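Local coordinates for protein TonB-dependent siderophore receptor (Pseudomonas aeruginosa 39016, PDB 5NEC) that probably imports ferric siderophores, and siderophore-drug conjugates, across the outer membrane as a TonB-dependent plugged beta-barrel receptor, at residues Ser242-Ala247 with Val261-Gly266; Asn267-Thr272 with Glu407-His412; Arg280-Thr285 with Tyr304-Gln309. All coordinates share one frame; numbering follows the deposited sequence.

Interaction 1 of 3, residues Ser242-Ala247 with Val261-Gly266; sequences SGIPYA and VNVDRG
V261 lies over the I244-A247 segment and carries most of this contact. Its two methyl groups divide the work. V261 CG1, anti to the carbonyl carbon (chi1 -62°), reaches A247, coming within 3.6 Å of A247 CA and 3.9 Å of A247 CB. CG2 is held between the backbone N and the carbonyl carbon, and that turns it to the other side, where it meets two apolar partners. One is I244, whose branch methyl CG2 comes within 3.8 Å of V261 CG2; the other is the proline ring, with P245 CG 3.9 Å from V261 CG2. Both side chains pass the valine at a slant.

One backbone bond fixes this placement: V261 N donates to P245 O at 2.9 Å with an N-H...O angle of 167°, a nearly straight link. Farther along, I244 CD1 only grazes V263 CG2, at 4.5 Å, so the hydrophobic patch thins out toward D264.

The Y246 side chain starts off away from V261, and its hydroxyl is hydrogen-bonded to the carbonyl oxygen of Y712. I244 also packs on F708 and Q719; it bonds through its backbone to A717 of strand 716-719, and Y246 to H715 just before it. At the far end, S242 OG bonds to its neighbour G243 O, on a lone pair in the carbonyl plane.

The arrangement is that of a long loop between two barrel strands folding back on itself, its returning limb covering the edge of a small antiparallel sheet formed by strands 244-245, 716-719 and 708-711.

Interaction 2 of 3, residues Asn267-Thr272 with Glu407-His412; sequences NFYGLT and ENPNPH
The backbones of N267-T272 and E407-H412 run side by side in nearly the same direction, 15° apart end to end, and close to a CA separation of 4.7 Å at L271 and P411, though neither is a regular strand. Two prolines fill the gap between them. P409 packs obliquely against the Y269 ring, P409 CG lying 3.8 Å from Y269 CE1, and also rests near the carbonyl oxygen of F268. P411 meets the F268 ring, again obliquely, with P411 CB 3.7 Å from F268 CD2. The phenyl gets there with CG anti to its backbone N (chi1 172°), and one face of the ring carries G270 N, 3.5 Å above its centre.

Polar bonds close both ends. N267 ND2 donates to E407 O at 3.1 Å, but from well above the carbonyl plane and with a bent N-H...O angle of 145°. At the other end P411 O takes two donors from one residue: T272 N at 3.0 Å and T272 OG1 at 3.2 Å, both from the same face of its plane. The hydroxyl can do this because OG1 sits between its backbone N and carbonyl carbon. Within E407-H412, N410 OD1 accepts from H412 N, an Asx turn that bends the chain around P411.

Outside the pair, Y269 OH bonds to the carbonyl oxygen of L406, and Y269 O to R330 NE on strand 327-354. P409 and P411 have no N-H to offer, so they cannot donate in a sheet-like ladder; the junction depends largely on their ring packing, with the polar bonds gathered at its two ends.

Interaction 3 of 3, residues Arg280-Thr285 with Tyr304-Gln309; sequences RIDTST and YGNSHQ
R280 and H308 meet through both of their backbone groups, R280 N to H308 O at 3.0 Å and H308 N to R280 O at 2.9 Å. The same exchange recurs at D282 with N306 and at S284 with Y304, making three hydrogen-bonded pairs and six bonds in an antiparallel ladder whose axes are 4.7 Å apart at closest approach. The bond from S284 N to Y304 O is nearly linear, with an N-H...O angle of 176°. Between these rungs sit the non-hydrogen-bonded pairs I281 with S307 and T283 with G305. Here CA-H groups lean on carbonyl oxygens, G305 CA lying 3.3 Å from D282 O.

Side chains add little across the pair. R280, D282, S284, Y304, N306 and H308 share one face; D282 OD2 comes no nearer to N306 ND2 than 4.3 Å. I281, T283 and S307 are on the other face, where I281 and S307 both touch T114 from a loop of the plug region.

The polar ends find their partners on the strands to either side. D282 keeps its carboxylate beside the backbone N (chi1 -77°), and OD1 bonds to H233 and H231 on strand 225-238. S284 OG bonds to H231 as well, and R280 NE makes a salt bridge to E235. On the other flank, H308 ND1 pairs with T338 OG1 of strand 327-354. A bound detergent lies about 4 Å from the Y304 side chain, suggesting that this face looks outward, toward the membrane.

Cohesion between these two strands is therefore almost wholly backbone hydrogen bonding, while R280, D282, S284 and H308 link the hairpin laterally to the next strands of the barrel.

How the interactions relate
Along the chain interaction 1 comes first, closing within the long loop between strands 225-238 and 276-291; that same loop then supplies N267-T272 to interaction 2. Both strands of interaction 3 follow before E407-H412 completes interaction 2. Interactions 1 and 2 adjoin, their centres 11 Å apart: S242 OG probably bonds to Y269 N, and V263 packs on Y269. Interaction 3 lies farther down the barrel wall, its centre 35 Å from that of interaction 1 and 33 Å from that of interaction 2, with no direct touch. Thus the folded loop, braced against a second loop distant in sequence, leads down into a regular hairpin of the barrel wall.

Interaction 1 of 3, residues Ser242-Ala247 with Val261-Gly266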
loop_
_atom_site.group_PDB
_atom_site.type_symbol
_atom_site.label_atom_id
_atom_site.label_comp_id
_atom_site.label_asym_id
_atom_site.label_seq_id
_atom_site.Cartn_x
_atom_site.Cartn_y
_atom_site.Cartn_z
ATOM N N SER A 242 -18.172 -6.587 6.488
ATOM C CA SER A 242 -18.159 -6.919 7.915
ATOM C C SER A 242 -16.980 -7.835 8.244
ATOM O O SER A 242 -16.523 -7.880 9.395
ATOM C CB SER A 242 -19.474 -7.629 8.328
ATOM O OG SER A 242 -19.679 -8.856 7.621
ATOM N N GLY A 243 -16.511 -8.579 7.245
ATOM C CA GLY A 243 -15.639 -9.729 7.495
ATOM C C GLY A 243 -16.386 -10.858 8.198
ATOM O O GLY A 243 -17.613 -10.843 8.298
ATOM N N ILE A 244 -15.602 -11.819 8.678
ATOM C CA ILE A 244 -16.067 -13.094 9.188
ATOM C C ILE A 244 -15.463 -13.237 10.568
ATOM O O ILE A 244 -14.251 -13.032 10.738
ATOM C CB ILE A 244 -15.573 -14.243 8.291
ATOM C CG1 ILE A 244 -16.028 -14.035 6.839
ATOM C CG2 ILE A 244 -16.035 -15.613 8.803
ATOM C CD1 ILE A 244 -17.534 -13.975 6.652
ATOM N N PRO A 245 -16.296 -13.568 11.575
ATOM C CA PRO A 245 -15.754 -13.695 12.927
ATOM C C PRO A 245 -14.801 -14.893 13.109
ATOM O O PRO A 245 -14.936 -15.925 12.431
ATOM C CB PRO A 245 -17.008 -13.893 13.795
ATOM C CG PRO A 245 -18.031 -14.442 12.870
ATOM C CD PRO A 245 -17.731 -13.890 11.515
ATOM N N TYR A 246 -13.840 -14.725 14.015
ATOM C CA TYR A 246 -13.056 -15.838 14.532
ATOM C C TYR A 246 -13.980 -16.766 15.322
ATOM O O TYR A 246 -14.869 -16.310 16.057
ATOM C CB TYR A 246 -11.928 -15.365 15.470
ATOM C CG TYR A 246 -10.847 -14.570 14.797
ATOM C CD1 TYR A 246 -10.168 -15.077 13.688
ATOM C CD2 TYR A 246 -10.478 -13.303 15.271
ATOM C CE1 TYR A 246 -9.169 -14.335 13.062
ATOM C CE2 TYR A 246 -9.470 -12.569 14.652
ATOM C CZ TYR A 246 -8.822 -13.084 13.551
ATOM O OH TYR A 246 -7.822 -12.369 12.925
ATOM N N ALA A 247 -13.768 -18.072 15.161
ATOM C CA ALA A 247 -14.360 -19.064 16.074
ATOM C C ALA A 247 -13.871 -18.727 17.477
ATOM O O ALA A 247 -12.792 -18.133 17.620
ATOM C CB ALA A 247 -13.967 -20.486 15.680
ATOM N N VAL A 261 -14.603 -18.631 11.495
ATOM C CA VAL A 261 -15.672 -19.640 11.370
ATOM C C VAL A 261 -15.876 -20.048 9.906
ATOM O O VAL A 261 -15.581 -19.282 9.009
ATOM C CB VAL A 261 -17.005 -19.200 11.999
ATOM C CG1 VAL A 261 -16.834 -18.962 13.493
ATOM C CG2 VAL A 261 -17.567 -17.958 11.315
ATOM N N ASN A 262 -16.348 -21.269 9.689
ATOM C CA ASN A 262 -16.685 -21.763 8.368
ATOM C C ASN A 262 -18.195 -21.634 8.150
ATOM O O ASN A 262 -18.976 -22.389 8.699
ATOM C CB ASN A 262 -16.203 -23.195 8.192
ATOM C CG ASN A 262 -16.328 -23.684 6.760
ATOM O OD1 ASN A 262 -15.987 -22.975 5.808
ATOM N ND2 ASN A 262 -16.824 -24.910 6.595
ATOM N N VAL A 263 -18.581 -20.644 7.359
ATOM C CA VAL A 263 -19.967 -20.352 7.018
ATOM C C VAL A 263 -20.052 -20.190 5.504
ATOM O O VAL A 263 -19.046 -20.275 4.807
ATOM C CB VAL A 263 -20.465 -19.070 7.731
ATOM C CG1 VAL A 263 -20.507 -19.269 9.251
ATOM C CG2 VAL A 263 -19.624 -17.844 7.377
ATOM N N ASP A 264 -21.243 -19.971 4.969
ATOM C CA ASP A 264 -21.375 -19.802 3.525
ATOM C C ASP A 264 -20.494 -18.642 3.041
ATOM O O ASP A 264 -20.277 -17.656 3.758
ATOM C CB ASP A 264 -22.833 -19.583 3.136
ATOM C CG ASP A 264 -23.666 -20.868 3.224
ATOM O OD1 ASP A 264 -23.122 -21.962 3.554
ATOM O OD2 ASP A 264 -24.882 -20.789 2.948
ATOM N N ARG A 265 -19.969 -18.789 1.835
ATOM C CA ARG A 265 -18.992 -17.858 1.286
ATOM C C ARG A 265 -19.442 -16.385 1.340
ATOM O O ARG A 265 -18.667 -15.524 1.740
ATOM C CB ARG A 265 -18.664 -18.254 -0.150
ATOM C CG ARG A 265 -17.485 -17.498 -0.764
ATOM C CD ARG A 265 -17.491 -17.602 -2.292
ATOM N NE ARG A 265 -17.147 -18.946 -2.709
ATOM C CZ ARG A 265 -15.905 -19.444 -2.758
ATOM N NH1 ARG A 265 -14.817 -18.709 -2.432
ATOM N NH2 ARG A 265 -15.746 -20.706 -3.142
ATOM N N GLY A 266 -20.700 -16.131 0.977
ATOM C CA GLY A 266 -21.257 -14.782 0.824
ATOM C C GLY A 266 -21.704 -14.074 2.092
ATOM O O GLY A 266 -22.019 -12.882 2.039
#

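Interaction 2 of 3, residues Asn267-Thr272 with Glu407-His412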
loop_
_atom_site.group_PDB
_atom_site.type_symbol
_atom_site.label_atom_id
_atom_site.label_comp_id
_atom_site.label_asym_id
_atom_site.label_seq_id
_atom_site.Cartn_x
_atom_site.Cartn_y
_atom_site.Cartn_z
ATOM N N ASN A 267 -21.728 -14.768 3.232
ATOM C CA ASN A 267 -22.275 -14.192 4.461
ATOM C C ASN A 267 -21.698 -12.798 4.773
ATOM O O ASN A 267 -20.480 -12.621 4.912
ATOM C CB ASN A 267 -22.002 -15.093 5.663
ATOM C CG ASN A 267 -22.950 -16.279 5.762
ATOM O OD1 ASN A 267 -23.639 -16.624 4.818
ATOM N ND2 ASN A 267 -22.985 -16.903 6.935
ATOM N N PHE A 268 -22.605 -11.841 4.910
ATOM C CA PHE A 268 -22.325 -10.476 5.298
ATOM C C PHE A 268 -23.155 -10.160 6.559
ATOM O O PHE A 268 -24.385 -10.273 6.563
ATOM C CB PHE A 268 -22.675 -9.569 4.092
ATOM C CG PHE A 268 -22.626 -8.097 4.379
ATOM C CD1 PHE A 268 -21.496 -7.519 4.943
ATOM C CD2 PHE A 268 -23.707 -7.285 4.073
ATOM C CE1 PHE A 268 -21.450 -6.164 5.219
ATOM C CE2 PHE A 268 -23.666 -5.927 4.340
ATOM C CZ PHE A 268 -22.533 -5.368 4.908
ATOM N N TYR A 269 -22.480 -9.774 7.632
ATOM C CA TYR A 269 -23.148 -9.499 8.913
ATOM C C TYR A 269 -23.546 -8.026 9.114
ATOM O O TYR A 269 -24.170 -7.687 10.118
ATOM C CB TYR A 269 -22.279 -10.011 10.081
ATOM C CG TYR A 269 -22.087 -11.501 9.949
ATOM C CD1 TYR A 269 -23.109 -12.395 10.317
ATOM C CD2 TYR A 269 -20.945 -12.021 9.348
ATOM C CE1 TYR A 269 -22.965 -13.762 10.144
ATOM C CE2 TYR A 269 -20.802 -13.392 9.175
ATOM C CZ TYR A 269 -21.821 -14.247 9.584
ATOM O OH TYR A 269 -21.680 -15.584 9.413
ATOM N N GLY A 270 -23.213 -7.168 8.149
ATOM C CA GLY A 270 -23.567 -5.757 8.218
ATOM C C GLY A 270 -24.970 -5.468 7.713
ATOM O O GLY A 270 -25.757 -6.382 7.447
ATOM N N LEU A 271 -25.253 -4.177 7.570
ATOM C CA LEU A 271 -26.584 -3.660 7.339
ATOM C C LEU A 271 -26.566 -2.653 6.202
ATOM O O LEU A 271 -25.986 -1.573 6.329
ATOM C CB LEU A 271 -27.067 -2.955 8.585
ATOM C CG LEU A 271 -27.392 -3.863 9.761
ATOM C CD1 LEU A 271 -27.460 -3.046 11.061
ATOM C CD2 LEU A 271 -28.678 -4.626 9.500
ATOM N N THR A 272 -27.219 -2.998 5.100
ATOM C CA THR A 272 -27.332 -2.098 3.947
ATOM C C THR A 272 -28.059 -0.798 4.270
ATOM O O THR A 272 -27.760 0.219 3.675
ATOM C CB THR A 272 -28.014 -2.779 2.743
ATOM O OG1 THR A 272 -29.244 -3.386 3.158
ATOM C CG2 THR A 272 -27.109 -3.832 2.182
ATOM N N GLU A 407 -25.465 -18.450 10.478
ATOM C CA GLU A 407 -25.524 -19.176 9.217
ATOM C C GLU A 407 -26.205 -18.384 8.123
ATOM O O GLU A 407 -25.720 -18.391 7.005
ATOM C CB GLU A 407 -26.234 -20.540 9.384
ATOM C CG GLU A 407 -25.560 -21.488 10.352
ATOM C CD GLU A 407 -24.144 -21.874 9.940
ATOM O OE1 GLU A 407 -23.887 -22.167 8.736
ATOM O OE2 GLU A 407 -23.263 -21.901 10.836
ATOM N N ASN A 408 -27.325 -17.719 8.429
ATOM C CA ASN A 408 -28.143 -17.056 7.390
ATOM C C ASN A 408 -28.541 -15.625 7.726
ATOM O O ASN A 408 -29.731 -15.319 7.862
ATOM C CB ASN A 408 -29.389 -17.883 7.090
ATOM C CG ASN A 408 -29.050 -19.271 6.591
ATOM O OD1 ASN A 408 -29.431 -20.257 7.189
ATOM N ND2 ASN A 408 -28.267 -19.350 5.547
ATOM N N PRO A 409 -27.549 -14.723 7.827
ATOM C CA PRO A 409 -27.873 -13.335 8.194
ATOM C C PRO A 409 -28.632 -12.622 7.082
ATOM O O PRO A 409 -28.449 -12.958 5.911
ATOM C CB PRO A 409 -26.500 -12.703 8.374
ATOM C CG PRO A 409 -25.640 -13.470 7.418
ATOM C CD PRO A 409 -26.126 -14.886 7.497
ATOM N N ASN A 410 -29.477 -11.661 7.468
ATOM C CA ASN A 410 -30.205 -10.815 6.526
ATOM C C ASN A 410 -29.685 -9.358 6.551
ATOM O O ASN A 410 -30.019 -8.584 7.455
ATOM C CB ASN A 410 -31.696 -10.817 6.839
ATOM C CG ASN A 410 -32.491 -9.984 5.840
ATOM O OD1 ASN A 410 -32.004 -9.623 4.754
ATOM N ND2 ASN A 410 -33.716 -9.671 6.202
ATOM N N PRO A 411 -28.891 -8.969 5.540
ATOM C CA PRO A 411 -28.349 -7.604 5.549
ATOM C C PRO A 411 -29.373 -6.469 5.373
ATOM O O PRO A 411 -29.049 -5.311 5.665
ATOM C CB PRO A 411 -27.359 -7.594 4.389
ATOM C CG PRO A 411 -27.195 -8.993 3.951
ATOM C CD PRO A 411 -28.340 -9.799 4.460
ATOM N N HIS A 412 -30.571 -6.792 4.892
ATOM C CA HIS A 412 -31.621 -5.795 4.679
ATOM C C HIS A 412 -32.500 -5.509 5.910
ATOM O O HIS A 412 -33.371 -4.658 5.838
ATOM C CB HIS A 412 -32.512 -6.220 3.522
ATOM C CG HIS A 412 -31.769 -6.483 2.252
ATOM N ND1 HIS A 412 -31.228 -5.474 1.478
ATOM C CD2 HIS A 412 -31.480 -7.641 1.615
ATOM C CE1 HIS A 412 -30.634 -5.998 0.423
ATOM N NE2 HIS A 412 -30.763 -7.310 0.486
#

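Interaction 3 of 3, residues Arg280-Thr285 with Tyr304-Gln309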
loop_
_atom_site.group_PDB
_atom_site.type_symbol
_atom_site.label_atom_id
_atom_site.label_comp_id
_atom_site.label_asym_id
_atom_site.label_seq_id
_atom_site.Cartn_x
_atom_site.Cartn_y
_atom_site.Cartn_z
ATOM N N ARG A 280 -12.997 11.376 0.750
ATOM C CA ARG A 280 -12.632 12.400 -0.200
ATOM C C ARG A 280 -11.173 12.694 0.051
ATOM O O ARG A 280 -10.801 12.908 1.199
ATOM C CB ARG A 280 -13.471 13.649 0.026
ATOM C CG ARG A 280 -13.268 14.709 -1.047
ATOM C CD ARG A 280 -14.139 15.951 -0.813
ATOM N NE ARG A 280 -15.571 15.641 -0.980
ATOM C CZ ARG A 280 -16.559 16.519 -1.192
ATOM N NH1 ARG A 280 -16.326 17.835 -1.286
ATOM N NH2 ARG A 280 -17.807 16.058 -1.337
ATOM N N ILE A 281 -10.344 12.673 -0.996
ATOM C CA ILE A 281 -8.977 13.175 -0.891
ATOM C C ILE A 281 -8.711 14.225 -1.978
ATOM O O ILE A 281 -9.126 14.062 -3.116
ATOM C CB ILE A 281 -7.892 12.073 -0.877
ATOM C CG1 ILE A 281 -6.508 12.733 -0.826
ATOM C CG2 ILE A 281 -8.011 11.168 -2.074
ATOM C CD1 ILE A 281 -5.425 11.879 -0.211
ATOM N N ASP A 282 -8.063 15.324 -1.576
ATOM C CA ASP A 282 -7.588 16.394 -2.459
ATOM C C ASP A 282 -6.116 16.653 -2.164
ATOM O O ASP A 282 -5.753 16.833 -1.006
ATOM C CB ASP A 282 -8.363 17.666 -2.201
ATOM C CG ASP A 282 -9.720 17.641 -2.821
ATOM O OD1 ASP A 282 -9.769 17.757 -4.059
ATOM O OD2 ASP A 282 -10.748 17.493 -2.102
ATOM N N THR A 283 -5.276 16.664 -3.195
ATOM C CA THR A 283 -3.843 16.916 -3.041
ATOM C C THR A 283 -3.339 17.805 -4.195
ATOM O O THR A 283 -3.559 17.503 -5.371
ATOM C CB THR A 283 -3.082 15.585 -2.972
ATOM O OG1 THR A 283 -3.509 14.901 -1.804
ATOM C CG2 THR A 283 -1.588 15.771 -2.843
ATOM N N SER A 284 -2.707 18.920 -3.831
ATOM C CA SER A 284 -2.113 19.855 -4.768
ATOM C C SER A 284 -0.626 19.781 -4.557
ATOM O O SER A 284 -0.184 19.824 -3.420
ATOM C CB SER A 284 -2.585 21.271 -4.482
ATOM O OG SER A 284 -3.931 21.434 -4.870
ATOM N N THR A 285 0.143 19.664 -5.642
ATOM C CA THR A 285 1.600 19.598 -5.551
ATOM C C THR A 285 2.194 20.583 -6.555
ATOM O O THR A 285 1.750 20.638 -7.701
ATOM C CB THR A 285 2.122 18.163 -5.824
ATOM O OG1 THR A 285 1.462 17.246 -4.953
ATOM C CG2 THR A 285 3.612 18.056 -5.563
ATOM N N TYR A 304 0.024 20.708 -0.559
ATOM C CA TYR A 304 -1.111 20.869 0.327
ATOM C C TYR A 304 -2.077 19.692 0.088
ATOM O O TYR A 304 -2.454 19.405 -1.049
ATOM C CB TYR A 304 -1.826 22.201 0.109
ATOM C CG TYR A 304 -2.952 22.389 1.112
ATOM C CD1 TYR A 304 -2.713 23.008 2.352
ATOM C CD2 TYR A 304 -4.233 21.892 0.865
ATOM C CE1 TYR A 304 -3.720 23.143 3.300
ATOM C CE2 TYR A 304 -5.240 22.022 1.807
ATOM C CZ TYR A 304 -4.989 22.650 3.016
ATOM O OH TYR A 304 -6.001 22.765 3.933
ATOM N N GLY A 305 -2.494 19.045 1.175
ATOM C CA GLY A 305 -3.401 17.898 1.123
ATOM C C GLY A 305 -4.544 18.039 2.101
ATOM O O GLY A 305 -4.407 18.663 3.129
ATOM N N ASN A 306 -5.669 17.418 1.781
ATOM C CA ASN A 306 -6.908 17.558 2.527
ATOM C C ASN A 306 -7.711 16.260 2.358
ATOM O O ASN A 306 -8.057 15.905 1.229
ATOM C CB ASN A 306 -7.654 18.756 1.943
ATOM C CG ASN A 306 -9.053 18.912 2.485
ATOM O OD1 ASN A 306 -9.345 18.498 3.607
ATOM N ND2 ASN A 306 -9.942 19.429 1.662
ATOM N N SER A 307 -7.988 15.539 3.451
ATOM C CA SER A 307 -8.742 14.274 3.358
ATOM C C SER A 307 -9.830 14.159 4.412
ATOM O O SER A 307 -9.616 14.508 5.554
ATOM C CB SER A 307 -7.818 13.056 3.415
ATOM O OG SER A 307 -7.337 12.882 4.714
ATOM N N HIS A 308 -10.999 13.684 3.997
ATOM C CA HIS A 308 -12.133 13.474 4.868
ATOM C C HIS A 308 -12.518 11.986 4.816
ATOM O O HIS A 308 -12.498 11.357 3.749
ATOM C CB HIS A 308 -13.306 14.354 4.431
ATOM C CG HIS A 308 -14.508 14.228 5.316
ATOM N ND1 HIS A 308 -14.495 14.577 6.655
ATOM C CD2 HIS A 308 -15.756 13.767 5.060
ATOM C CE1 HIS A 308 -15.687 14.353 7.178
ATOM N NE2 HIS A 308 -16.472 13.870 6.231
ATOM N N GLN A 309 -12.849 11.425 5.971
ATOM C CA GLN A 309 -13.376 10.076 6.073
ATOM C C GLN A 309 -14.578 10.046 6.995
ATOM O O GLN A 309 -14.555 10.602 8.087
ATOM C CB GLN A 309 -12.313 9.140 6.596
ATOM C CG GLN A 309 -11.278 8.838 5.552
ATOM C CD GLN A 309 -10.136 8.030 6.103
ATOM O OE1 GLN A 309 -9.817 8.132 7.290
ATOM N NE2 GLN A 309 -9.501 7.207 5.240
#